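Local coordinates for protein acyl-coenzyme A oxidase 3 (Yarrowia lipolytica, PDB 5YS9) that oxidises acyl-CoA thioesters to trans-2-enoyl-CoA with FAD and molecular oxygen, releasing hydrogen peroxide in peroxisomal fatty acid beta-oxidation, at residues V316-F320 / C419-I423; R319-I323 / N439-A444; T322-Y327 / I644-N650; H351-L355 / Q425-A429. All coordinates share one frame; numbering follows the deposited sequence.

Interaction 1 (V316-F320 / C419-I423)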
# COMPACT_ATOMS: atom_id res chain seq x y z
N VAL A 316 7.74 -7.44 11.94
CA VAL A 316 6.41 -6.97 11.58
C VAL A 316 5.67 -7.98 10.71
O VAL A 316 4.52 -8.26 10.95
CB VAL A 316 6.42 -5.56 10.93
CG1 VAL A 316 5.01 -5.10 10.51
CG2 VAL A 316 6.95 -4.58 11.93
N SER A 317 6.32 -8.48 9.67
CA SER A 317 5.66 -9.36 8.72
C SER A 317 5.01 -10.59 9.35
O SER A 317 3.90 -10.96 8.95
CB SER A 317 6.62 -9.81 7.62
OG SER A 317 6.92 -8.73 6.77
N GLN A 318 5.71 -11.23 10.29
CA GLN A 318 5.25 -12.45 10.94
C GLN A 318 3.87 -12.30 11.62
O GLN A 318 3.07 -13.26 11.74
CB GLN A 318 6.28 -12.92 11.97
CG GLN A 318 6.56 -11.91 13.07
CD GLN A 318 7.47 -12.41 14.19
OE1 GLN A 318 7.83 -13.56 14.26
NE2 GLN A 318 7.82 -11.53 15.08
N ARG A 319 3.59 -11.09 12.08
CA ARG A 319 2.34 -10.79 12.76
C ARG A 319 1.19 -10.90 11.76
O ARG A 319 0.21 -11.60 12.00
CB ARG A 319 2.43 -9.39 13.35
CG ARG A 319 1.31 -8.98 14.30
CD ARG A 319 1.36 -7.47 14.59
NE ARG A 319 0.03 -6.92 14.85
CZ ARG A 319 -0.28 -5.63 14.91
NH1 ARG A 319 0.63 -4.69 14.70
NH2 ARG A 319 -1.55 -5.29 15.15
N PHE A 320 1.29 -10.15 10.69
CA PHE A 320 0.26 -10.11 9.67
C PHE A 320 0.08 -11.37 8.85
O PHE A 320 -1.03 -11.75 8.54
CB PHE A 320 0.37 -8.82 8.88
CG PHE A 320 0.19 -7.63 9.76
CD1 PHE A 320 -1.06 -7.26 10.17
CD2 PHE A 320 1.27 -6.98 10.28
CE1 PHE A 320 -1.24 -6.21 11.02
CE2 PHE A 320 1.11 -5.93 11.14
CZ PHE A 320 -0.15 -5.54 11.52
N CYS A 419 7.91 -6.13 3.28
CA CYS A 419 7.11 -6.06 4.48
C CYS A 419 5.82 -5.25 4.22
O CYS A 419 4.74 -5.65 4.65
CB CYS A 419 7.91 -5.52 5.70
SG CYS A 419 6.91 -5.33 7.23
N ALA A 420 5.96 -4.13 3.52
CA ALA A 420 4.81 -3.33 3.12
C ALA A 420 3.85 -4.15 2.30
O ALA A 420 2.67 -4.15 2.55
CB ALA A 420 5.23 -2.05 2.39
N ASN A 421 4.37 -4.88 1.32
CA ASN A 421 3.48 -5.63 0.43
C ASN A 421 2.72 -6.71 1.20
O ASN A 421 1.60 -7.05 0.82
CB ASN A 421 4.28 -6.27 -0.71
CG ASN A 421 4.97 -5.24 -1.59
OD1 ASN A 421 4.51 -4.11 -1.70
ND2 ASN A 421 6.08 -5.65 -2.21
N ILE A 422 3.36 -7.30 2.21
CA ILE A 422 2.81 -8.40 2.97
C ILE A 422 1.67 -7.90 3.86
O ILE A 422 0.59 -8.50 3.92
CB ILE A 422 3.88 -9.10 3.86
CG1 ILE A 422 4.87 -9.91 3.00
CG2 ILE A 422 3.21 -10.01 4.91
CD1 ILE A 422 6.03 -10.51 3.78
N ILE A 423 1.94 -6.80 4.55
CA ILE A 423 0.89 -6.14 5.32
C ILE A 423 -0.31 -5.90 4.38
O ILE A 423 -1.44 -6.30 4.72
CB ILE A 423 1.36 -4.81 5.95
CG1 ILE A 423 2.47 -5.04 6.99
CG2 ILE A 423 0.19 -4.11 6.65
CD1 ILE A 423 3.29 -3.78 7.31
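Cys419 sets its sulfur between two side chains of the facing helix. SG lies 3.7 Å from Val316 CB, and on another flank it approaches Ser317 OG at 3.4 Å. It takes this place because SG stands anti to the backbone N of its own residue (chi1 177°), which carries the sulfur across to the other helix. Beside it, Ile423 sends its CD1 obliquely over the valine, 3.9 Å from Val316 CG1, while Ile423 CG1 comes obliquely to the ring of Phe320, 4.0 Å from Phe320 CD2. Ile422 completes this first shell, its terminal CD1 standing 3.6 Å from Ser317 OG.

The axes of the two short segments run nearly parallel, 15° apart and 9.2 Å at closest approach. This direction fits the up-down-up-down helical bundle of the acyl-CoA oxidase and dehydrogenase fold, in which helices 300-330 and 391-428 are alternate members of the C-alpha1 domain and point the same way. The small residues suit the closest passage: Ser317 and Cys419, whose CA atoms are 5.6 Å apart, fit where bulkier side chains would hold the backbones off. Farther along, Phe320 and Ile423 fill a similar separation.

Ser317 can lie in this apolar setting because its hydroxyl is hydrogen-bonded to Ser313 O, one turn earlier in its own helix. Beyond the first shell, Trp448 of helix 441-448 packs on Val316, Cys419 and Ile423. Helix 349-385 covers another side, with Thr362 and Met365 against Ser317, and Leu358 and Thr362 against Ile422.

Interaction 2 (R319-I323 / N439-A444)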
# COMPACT_ATOMS: atom_id res chain seq x y z
N ARG A 319 3.59 -11.09 12.08
CA ARG A 319 2.34 -10.79 12.76
C ARG A 319 1.19 -10.90 11.76
O ARG A 319 0.21 -11.60 12.00
CB ARG A 319 2.43 -9.39 13.35
CG ARG A 319 1.31 -8.98 14.30
CD ARG A 319 1.36 -7.47 14.59
NE ARG A 319 0.03 -6.92 14.85
CZ ARG A 319 -0.28 -5.63 14.91
NH1 ARG A 319 0.63 -4.69 14.70
NH2 ARG A 319 -1.55 -5.29 15.15
N PHE A 320 1.29 -10.15 10.69
CA PHE A 320 0.26 -10.11 9.67
C PHE A 320 0.08 -11.37 8.85
O PHE A 320 -1.03 -11.75 8.54
CB PHE A 320 0.37 -8.82 8.88
CG PHE A 320 0.19 -7.63 9.76
CD1 PHE A 320 -1.06 -7.26 10.17
CD2 PHE A 320 1.27 -6.98 10.28
CE1 PHE A 320 -1.24 -6.21 11.02
CE2 PHE A 320 1.11 -5.93 11.14
CZ PHE A 320 -0.15 -5.54 11.52
N ILE A 321 1.18 -12.03 8.54
CA ILE A 321 1.11 -13.31 7.90
C ILE A 321 0.45 -14.31 8.82
O ILE A 321 -0.28 -15.17 8.37
CB ILE A 321 2.47 -13.79 7.36
CG1 ILE A 321 2.27 -14.86 6.30
CG2 ILE A 321 3.34 -14.36 8.45
CD1 ILE A 321 1.60 -14.38 5.04
N THR A 322 0.73 -14.22 10.11
CA THR A 322 0.02 -15.05 11.06
C THR A 322 -1.47 -14.73 11.16
O THR A 322 -2.28 -15.62 11.14
CB THR A 322 0.66 -15.02 12.45
OG1 THR A 322 2.01 -15.45 12.36
CG2 THR A 322 -0.05 -15.95 13.37
N ILE A 323 -1.82 -13.46 11.20
CA ILE A 323 -3.26 -13.05 11.18
C ILE A 323 -3.98 -13.64 9.96
O ILE A 323 -5.04 -14.32 10.10
CB ILE A 323 -3.43 -11.52 11.24
CG1 ILE A 323 -3.05 -11.02 12.64
CG2 ILE A 323 -4.86 -11.11 10.88
CD1 ILE A 323 -2.72 -9.54 12.64
N ASN A 439 -8.18 -5.11 13.34
CA ASN A 439 -7.32 -6.15 12.85
C ASN A 439 -5.93 -5.66 12.42
O ASN A 439 -5.14 -6.44 11.96
CB ASN A 439 -8.04 -6.94 11.79
CG ASN A 439 -9.21 -7.71 12.38
OD1 ASN A 439 -9.03 -8.40 13.38
ND2 ASN A 439 -10.40 -7.56 11.80
N GLY A 440 -5.63 -4.36 12.59
CA GLY A 440 -4.28 -3.82 12.60
C GLY A 440 -3.66 -3.46 11.27
O GLY A 440 -2.74 -2.64 11.23
N PHE A 441 -4.15 -4.06 10.19
CA PHE A 441 -3.58 -3.80 8.87
C PHE A 441 -3.40 -2.30 8.54
O PHE A 441 -2.35 -1.89 8.09
CB PHE A 441 -4.41 -4.46 7.78
CG PHE A 441 -4.57 -5.95 7.95
CD1 PHE A 441 -3.53 -6.81 7.64
CD2 PHE A 441 -5.78 -6.50 8.39
CE1 PHE A 441 -3.67 -8.17 7.79
CE2 PHE A 441 -5.93 -7.87 8.53
CZ PHE A 441 -4.87 -8.70 8.23
N GLY A 442 -4.43 -1.50 8.78
CA GLY A 442 -4.47 -0.08 8.37
C GLY A 442 -3.38 0.69 9.06
O GLY A 442 -2.52 1.33 8.39
N GLN A 443 -3.36 0.58 10.38
CA GLN A 443 -2.39 1.31 11.20
C GLN A 443 -0.93 0.80 10.98
O GLN A 443 0.04 1.58 10.76
CB GLN A 443 -2.77 1.32 12.70
CG GLN A 443 -2.16 2.51 13.45
CD GLN A 443 -2.43 3.92 12.79
OE1 GLN A 443 -1.51 4.51 12.18
NE2 GLN A 443 -3.64 4.47 12.95
N ALA A 444 -0.76 -0.51 11.00
CA ALA A 444 0.53 -1.07 10.68
C ALA A 444 1.06 -0.62 9.28
O ALA A 444 2.21 -0.27 9.14
CB ALA A 444 0.40 -2.56 10.75
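Phe320 CD1 comes 3.6 Å from Phe441 CD1, the two rings lying obliquely. Their planes are 45° apart and their centroids 5.4 Å, and the two side chains slide past each other in opposite directions. Phe441 owes this approach to its chi1 of -57°: its CA-CB bond leaves away from helix 300-330, yet the ring swings back to it. Farther along the same ring, Phe441 CZ lies 3.6 Å from Ile323 CG2. The carbonyl oxygen of Asn439 sits 3.6 Å above a face of the Phe441 ring, offset toward the rim, and also lies near the plane of the Phe320 ring at its edge, 4.0 Å from Phe320 CE1.

This dense apolar part joins a bundle helix of the C-alpha1 domain to the start of helix 441-448, where Gly440 is the N-cap. Glycine suits that position twice over: its phi is positive (85°), and a beta-carbon would collide with Arg319 NH2.

The arginine side is looser. NH2 of Arg319 stays 4.0 Å from Gly440 CA, with no hydrogen bond to the opposing segment; its extended chain instead delivers NE to Ile644 O, with weak bonds from NH1 to Ile113 O and NH2 to Tyr74 OH. Phe320 CZ underlies the centre of its guanidinium. On the far flank of the short helix, Gly442 and Gln443 are partly exposed, and the end of the Gln443 side chain leads away from the contact.

Interaction 3 (T322-Y327 / I644-N650)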
# COMPACT_ATOMS: atom_id res chain seq x y z
N THR A 322 0.73 -14.22 10.11
CA THR A 322 0.02 -15.05 11.06
C THR A 322 -1.47 -14.73 11.16
O THR A 322 -2.28 -15.62 11.14
CB THR A 322 0.66 -15.02 12.45
OG1 THR A 322 2.01 -15.45 12.36
CG2 THR A 322 -0.05 -15.95 13.37
N ILE A 323 -1.82 -13.46 11.20
CA ILE A 323 -3.26 -13.05 11.18
C ILE A 323 -3.98 -13.64 9.96
O ILE A 323 -5.04 -14.32 10.10
CB ILE A 323 -3.43 -11.52 11.24
CG1 ILE A 323 -3.05 -11.02 12.64
CG2 ILE A 323 -4.86 -11.11 10.88
CD1 ILE A 323 -2.72 -9.54 12.64
N ALA A 324 -3.40 -13.41 8.77
CA ALA A 324 -4.07 -13.84 7.51
C ALA A 324 -4.22 -15.33 7.40
O ALA A 324 -5.27 -15.78 6.94
CB ALA A 324 -3.37 -13.33 6.28
N LEU A 325 -3.19 -16.07 7.82
CA LEU A 325 -3.19 -17.55 7.72
C LEU A 325 -4.16 -18.24 8.68
O LEU A 325 -4.83 -19.21 8.31
CB LEU A 325 -1.77 -18.11 7.90
CG LEU A 325 -0.92 -17.93 6.63
CD1 LEU A 325 0.54 -18.30 6.80
CD2 LEU A 325 -1.51 -18.70 5.45
N ARG A 326 -4.22 -17.76 9.91
CA ARG A 326 -5.18 -18.28 10.88
C ARG A 326 -6.60 -18.00 10.44
O ARG A 326 -7.44 -18.91 10.46
CB ARG A 326 -4.96 -17.70 12.28
CG ARG A 326 -3.78 -18.33 12.98
CD ARG A 326 -3.51 -17.63 14.28
NE ARG A 326 -2.26 -18.14 14.81
CZ ARG A 326 -1.68 -17.79 15.96
NH1 ARG A 326 -2.19 -16.85 16.74
NH2 ARG A 326 -0.52 -18.37 16.30
N TYR A 327 -6.87 -16.75 10.04
CA TYR A 327 -8.14 -16.44 9.36
C TYR A 327 -8.40 -17.41 8.23
O TYR A 327 -9.45 -18.02 8.16
CB TYR A 327 -8.16 -15.03 8.78
CG TYR A 327 -9.51 -14.61 8.24
CD1 TYR A 327 -10.60 -14.52 9.08
CD2 TYR A 327 -9.68 -14.30 6.93
CE1 TYR A 327 -11.84 -14.17 8.61
CE2 TYR A 327 -10.92 -13.95 6.45
CZ TYR A 327 -12.01 -13.88 7.30
OH TYR A 327 -13.25 -13.48 6.83
N ILE A 644 -0.14 -10.03 18.51
CA ILE A 644 -1.00 -10.17 17.37
C ILE A 644 -1.91 -8.97 17.24
O ILE A 644 -2.09 -8.45 16.16
CB ILE A 644 -1.83 -11.46 17.50
CG1 ILE A 644 -0.92 -12.67 17.39
CG2 ILE A 644 -2.95 -11.51 16.47
CD1 ILE A 644 -0.50 -12.99 15.98
N ASN A 645 -2.50 -8.57 18.35
CA ASN A 645 -3.29 -7.36 18.46
C ASN A 645 -4.35 -7.26 17.38
O ASN A 645 -4.58 -6.19 16.84
CB ASN A 645 -2.42 -6.11 18.50
CG ASN A 645 -3.09 -4.95 19.21
OD1 ASN A 645 -2.66 -3.83 19.09
ND2 ASN A 645 -4.13 -5.22 19.95
N ALA A 646 -4.96 -8.38 17.05
CA ALA A 646 -6.06 -8.43 16.12
C ALA A 646 -6.95 -9.60 16.51
O ALA A 646 -6.46 -10.69 16.67
CB ALA A 646 -5.55 -8.58 14.71
N PRO A 647 -8.25 -9.40 16.59
CA PRO A 647 -9.16 -10.46 17.03
C PRO A 647 -9.20 -11.68 16.13
O PRO A 647 -9.29 -12.78 16.61
CB PRO A 647 -10.53 -9.79 17.02
CG PRO A 647 -10.32 -8.40 16.57
CD PRO A 647 -8.88 -8.08 16.67
N ILE A 648 -9.17 -11.47 14.83
CA ILE A 648 -9.22 -12.56 13.87
C ILE A 648 -7.95 -13.40 13.86
O ILE A 648 -7.94 -14.51 13.36
CB ILE A 648 -9.63 -12.06 12.46
CG1 ILE A 648 -8.59 -11.12 11.88
CG2 ILE A 648 -10.98 -11.38 12.52
CD1 ILE A 648 -8.86 -10.73 10.46
N GLY A 649 -6.87 -12.85 14.38
CA GLY A 649 -5.60 -13.55 14.50
C GLY A 649 -5.23 -14.22 15.82
O GLY A 649 -4.11 -14.65 15.97
N ASN A 650 -6.14 -14.27 16.78
CA ASN A 650 -5.84 -14.89 18.08
C ASN A 650 -5.50 -16.38 17.97
O ASN A 650 -5.94 -17.08 17.01
CB ASN A 650 -6.97 -14.68 19.10
CG ASN A 650 -7.13 -13.22 19.50
OD1 ASN A 650 -6.21 -12.40 19.38
ND2 ASN A 650 -8.33 -12.88 19.98
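Ile323 spreads both of its branches over a turn of the loop that follows helix 641-644. On the longer branch, Ile323 CD1 reaches Ala646 CB at 3.6 Å and Ile323 CG1 lies 3.9 Å from Ile644 CG2, these two isoleucines sliding past each other in opposite directions. The side chains of Ile323 and Ile648 cross at about a right angle, with Ile323 CG2 3.9 Å from Ile648 CG1. Gly649 suits the centre, since a beta-carbon on it would collide with Ile323 CG1; its CA lies 4.1 Å from Ile323 CA, loop and helix touching almost backbone to backbone. One residue earlier, Thr322 turns its methyl toward Ile644 CD1 and over the rim of one face of the Arg326 guanidinium.

Arg326 runs extended from CG to NE, carrying its charged end along the loop. NH1 donates to Gly649 O at 3.0 Å, with an N-H...O angle of 151°; the oxygen lies at the guanidinium edge, 18° out of its plane. NH2 makes a salt bridge with Asp635. A leucine here would probably leave Gly649 O without this donor and Asp635 without its cation, freeing the loop to shift.

Tyr327, whose side chain is about 5 Å from FAD and whose OH is hydrogen-bonded to His433 ND1, rests obliquely against Ile648. Branched apolar side chains and one buried arginine thus fasten the C-terminal loop to a C-alpha1 helix, the arginine's charge probably offset by Asp635 while NH1 donates to the carbonyl of Gly649.

Interaction 4 (H351-L355 / Q425-A429). With FAD (flavin-adenine dinucleotide), chain D.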
# COMPACT_ATOMS: atom_id res chain seq x y z
N HIS A 351 -5.47 -19.10 -3.05
CA HIS A 351 -5.24 -18.46 -1.81
C HIS A 351 -3.89 -18.88 -1.16
O HIS A 351 -3.17 -18.03 -0.55
CB HIS A 351 -6.42 -18.68 -0.88
CG HIS A 351 -6.52 -17.65 0.18
ND1 HIS A 351 -7.03 -16.39 -0.08
CD2 HIS A 351 -6.14 -17.66 1.47
CE1 HIS A 351 -7.02 -15.70 1.04
NE2 HIS A 351 -6.47 -16.44 1.99
N GLN A 352 -3.55 -20.15 -1.34
CA GLN A 352 -2.24 -20.68 -0.95
C GLN A 352 -1.11 -19.91 -1.63
O GLN A 352 -0.18 -19.51 -0.95
CB GLN A 352 -2.12 -22.19 -1.26
CG GLN A 352 -3.04 -23.08 -0.39
CD GLN A 352 -3.01 -24.54 -0.77
OE1 GLN A 352 -2.18 -24.95 -1.59
NE2 GLN A 352 -3.89 -25.35 -0.16
N ARG A 353 -1.25 -19.64 -2.92
CA ARG A 353 -0.30 -18.83 -3.67
C ARG A 353 -0.18 -17.39 -3.19
O ARG A 353 0.87 -16.80 -3.25
CB ARG A 353 -0.64 -18.84 -5.16
CG ARG A 353 -0.14 -20.06 -5.89
CD ARG A 353 -0.68 -20.09 -7.29
NE ARG A 353 0.00 -21.05 -8.12
CZ ARG A 353 1.14 -20.82 -8.74
NH1 ARG A 353 1.73 -19.65 -8.62
NH2 ARG A 353 1.69 -21.76 -9.47
N ARG A 354 -1.29 -16.82 -2.77
CA ARG A 354 -1.27 -15.48 -2.20
C ARG A 354 -0.48 -15.38 -0.91
O ARG A 354 0.22 -14.41 -0.71
CB ARG A 354 -2.68 -14.99 -1.94
CG ARG A 354 -3.54 -14.85 -3.17
CD ARG A 354 -4.26 -13.52 -3.14
NE ARG A 354 -5.66 -13.69 -2.81
CZ ARG A 354 -6.35 -12.87 -2.03
NH1 ARG A 354 -7.61 -13.12 -1.79
NH2 ARG A 354 -5.77 -11.83 -1.49
N LEU A 355 -0.62 -16.35 -0.02
CA LEU A 355 -0.04 -16.22 1.30
C LEU A 355 1.17 -17.07 1.61
O LEU A 355 2.06 -16.63 2.31
CB LEU A 355 -1.11 -16.49 2.36
CG LEU A 355 -2.36 -15.62 2.37
CD1 LEU A 355 -3.27 -16.07 3.48
CD2 LEU A 355 -2.00 -14.16 2.53
N GLN A 425 -1.07 -7.21 1.33
CA GLN A 425 -1.63 -8.49 0.83
C GLN A 425 -2.38 -9.27 1.88
O GLN A 425 -3.44 -9.79 1.59
CB GLN A 425 -0.51 -9.39 0.30
CG GLN A 425 -0.02 -9.01 -1.08
CD GLN A 425 -1.00 -9.40 -2.16
OE1 GLN A 425 -1.10 -8.72 -3.16
NE2 GLN A 425 -1.72 -10.52 -1.97
N CYS A 426 -1.84 -9.33 3.08
CA CYS A 426 -2.49 -10.03 4.16
C CYS A 426 -3.82 -9.38 4.46
O CYS A 426 -4.78 -10.05 4.79
CB CYS A 426 -1.60 -10.11 5.39
SG CYS A 426 -0.34 -11.38 5.26
N ARG A 427 -3.88 -8.07 4.35
CA ARG A 427 -5.12 -7.38 4.56
C ARG A 427 -6.16 -7.78 3.53
O ARG A 427 -7.29 -8.05 3.87
CB ARG A 427 -4.92 -5.87 4.57
CG ARG A 427 -6.20 -5.07 4.40
CD ARG A 427 -5.94 -3.58 4.26
NE ARG A 427 -5.36 -3.19 2.99
CZ ARG A 427 -5.94 -3.34 1.81
NH1 ARG A 427 -5.33 -2.94 0.73
NH2 ARG A 427 -7.12 -3.89 1.71
N GLN A 428 -5.76 -7.83 2.28
CA GLN A 428 -6.69 -8.17 1.22
C GLN A 428 -7.20 -9.58 1.39
O GLN A 428 -8.35 -9.87 1.18
CB GLN A 428 -6.06 -7.96 -0.14
CG GLN A 428 -6.19 -6.54 -0.63
CD GLN A 428 -5.29 -6.25 -1.80
OE1 GLN A 428 -5.71 -6.27 -2.94
NE2 GLN A 428 -4.04 -5.98 -1.52
N ALA A 429 -6.29 -10.46 1.78
CA ALA A 429 -6.60 -11.86 2.06
C ALA A 429 -7.65 -12.09 3.15
O ALA A 429 -8.17 -13.19 3.25
CB ALA A 429 -5.34 -12.65 2.39
PA FAD D . -14.70 -13.16 1.45
O1A FAD D . -15.71 -13.16 0.37
O2A FAD D . -14.69 -14.23 2.48
O5B FAD D . -13.24 -13.15 0.88
C5B FAD D . -12.19 -13.05 1.84
C4B FAD D . -10.89 -13.42 1.16
O4B FAD D . -10.99 -14.76 0.70
C3B FAD D . -10.72 -12.54 -0.05
O3B FAD D . -9.39 -12.09 -0.13
C2B FAD D . -10.98 -13.45 -1.22
O2B FAD D . -10.14 -13.08 -2.30
C1B FAD D . -10.68 -14.83 -0.68
N9A FAD D . -11.62 -15.71 -1.37
C8A FAD D . -12.93 -15.80 -1.13
N7A FAD D . -13.50 -16.68 -1.97
C5A FAD D . -12.54 -17.16 -2.77
C6A FAD D . -12.46 -18.13 -3.89
N6A FAD D . -13.54 -18.79 -4.33
N1A FAD D . -11.26 -18.33 -4.44
C2A FAD D . -10.17 -17.68 -4.01
N3A FAD D . -10.16 -16.80 -3.01
C4A FAD D . -11.30 -16.51 -2.37
N1 FAD D . -21.78 -4.57 2.41
C2 FAD D . -23.05 -4.17 2.31
O2 FAD D . -23.91 -5.00 2.03
N3 FAD D . -23.43 -2.91 2.50
C4 FAD D . -22.57 -1.96 2.79
O4 FAD D . -22.96 -0.82 2.96
C4X FAD D . -21.16 -2.31 2.92
N5 FAD D . -20.23 -1.40 3.21
C5X FAD D . -18.95 -1.74 3.34
C6 FAD D . -18.03 -0.77 3.66
C7 FAD D . -16.71 -1.10 3.80
C7M FAD D . -15.72 -0.04 4.14
C8 FAD D . -16.28 -2.50 3.59
C8M FAD D . -14.84 -2.87 3.73
C9 FAD D . -17.20 -3.47 3.26
C9A FAD D . -18.53 -3.15 3.13
N10 FAD D . -19.47 -4.12 2.79
C10 FAD D . -20.80 -3.72 2.70
C1' FAD D . -19.12 -5.53 2.59
C2' FAD D . -18.24 -5.81 1.37
O2' FAD D . -19.03 -5.85 0.19
C3' FAD D . -17.49 -7.13 1.55
O3' FAD D . -16.36 -6.87 2.36
C4' FAD D . -16.97 -7.76 0.26
O4' FAD D . -17.95 -7.59 -0.75
C5' FAD D . -16.76 -9.26 0.39
O5' FAD D . -15.58 -9.65 1.07
P FAD D . -15.67 -10.62 2.33
O1P FAD D . -15.25 -9.90 3.55
O2P FAD D . -17.00 -11.27 2.30
O3P FAD D . -14.54 -11.72 2.13
O HOH W 1 -6.98 -15.19 4.60
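The imidazole of His351 presents its edge to Ala429: CE1 lies 3.5 Å from Ala429 O, near the ring plane, and the methyl of Ala429 is close beside it. Also in plane, a water at NE2 donates a 2.7 Å hydrogen bond to Ala429 O, linking ring and carbonyl. C1B of the FAD ribose approaches this ring obliquely from the ND1 side. The guanidinium of Arg354 likewise works at its edge, where Gln428 C and the ribose carbon C3B of FAD lie in plane, while Ala429 N comes obliquely, 3.6 Å from Arg354 NH2. The Gln425 amide is turned 83° against it.

Arg354 bends at chi2 (-134°) and chi3, which swings its end toward the cofactor. NH1 donates to the ribose hydroxyl O3B at 2.6 Å and 156°, with FAD O2B also 2.6 Å from NH1, and O3B in turn donates to Gln428 O at 2.8 Å. With alanine in place of this arginine, O3B would probably lose its charged donor and O2B its close neighbour, leaving the ribose able to shift. Leu355 closes the apolar side, its CD2 3.7 Å from Ala429 CB; the small Ala429 leaves room for Leu355 and His351 to pack against its methyl.

The site lies at the dimer interface: Gln428 OE1 accepts from Trp417 NE1 of the second subunit, whose Ser169, Asp457 and Thr163 also bond FAD. Gripped by a charged donor and the backbone carbonyl of Gln428, O3B serves as acceptor and donor at once, which probably fixes how its hydroxyl is turned.

Overall arrangement
All four contacts are buried, but they differ in depth and chemistry. Interaction 1, whose centre is about 10 Å from the centre of the chain, is almost wholly apolar packing between two parallel bundle helices. Interaction 2, sharing Arg319 and Phe320 with it, continues along helix 300-330 to helix 441-448 with aromatic rings. Interactions 3 and 4 are centred about 21 and 20 Å out. Interaction 3 shares Thr322 and Ile323 with interaction 2 and adds a charged hydrogen bond to a distant C-terminal loop. Interaction 4 uses helix 391-428, as interaction 1 does, but where polar atoms serve FAD and the second subunit. Cys426 ties them, its sulfur packing against the carbonyl oxygen of Phe320 and the side chains of Ala324 and Leu355.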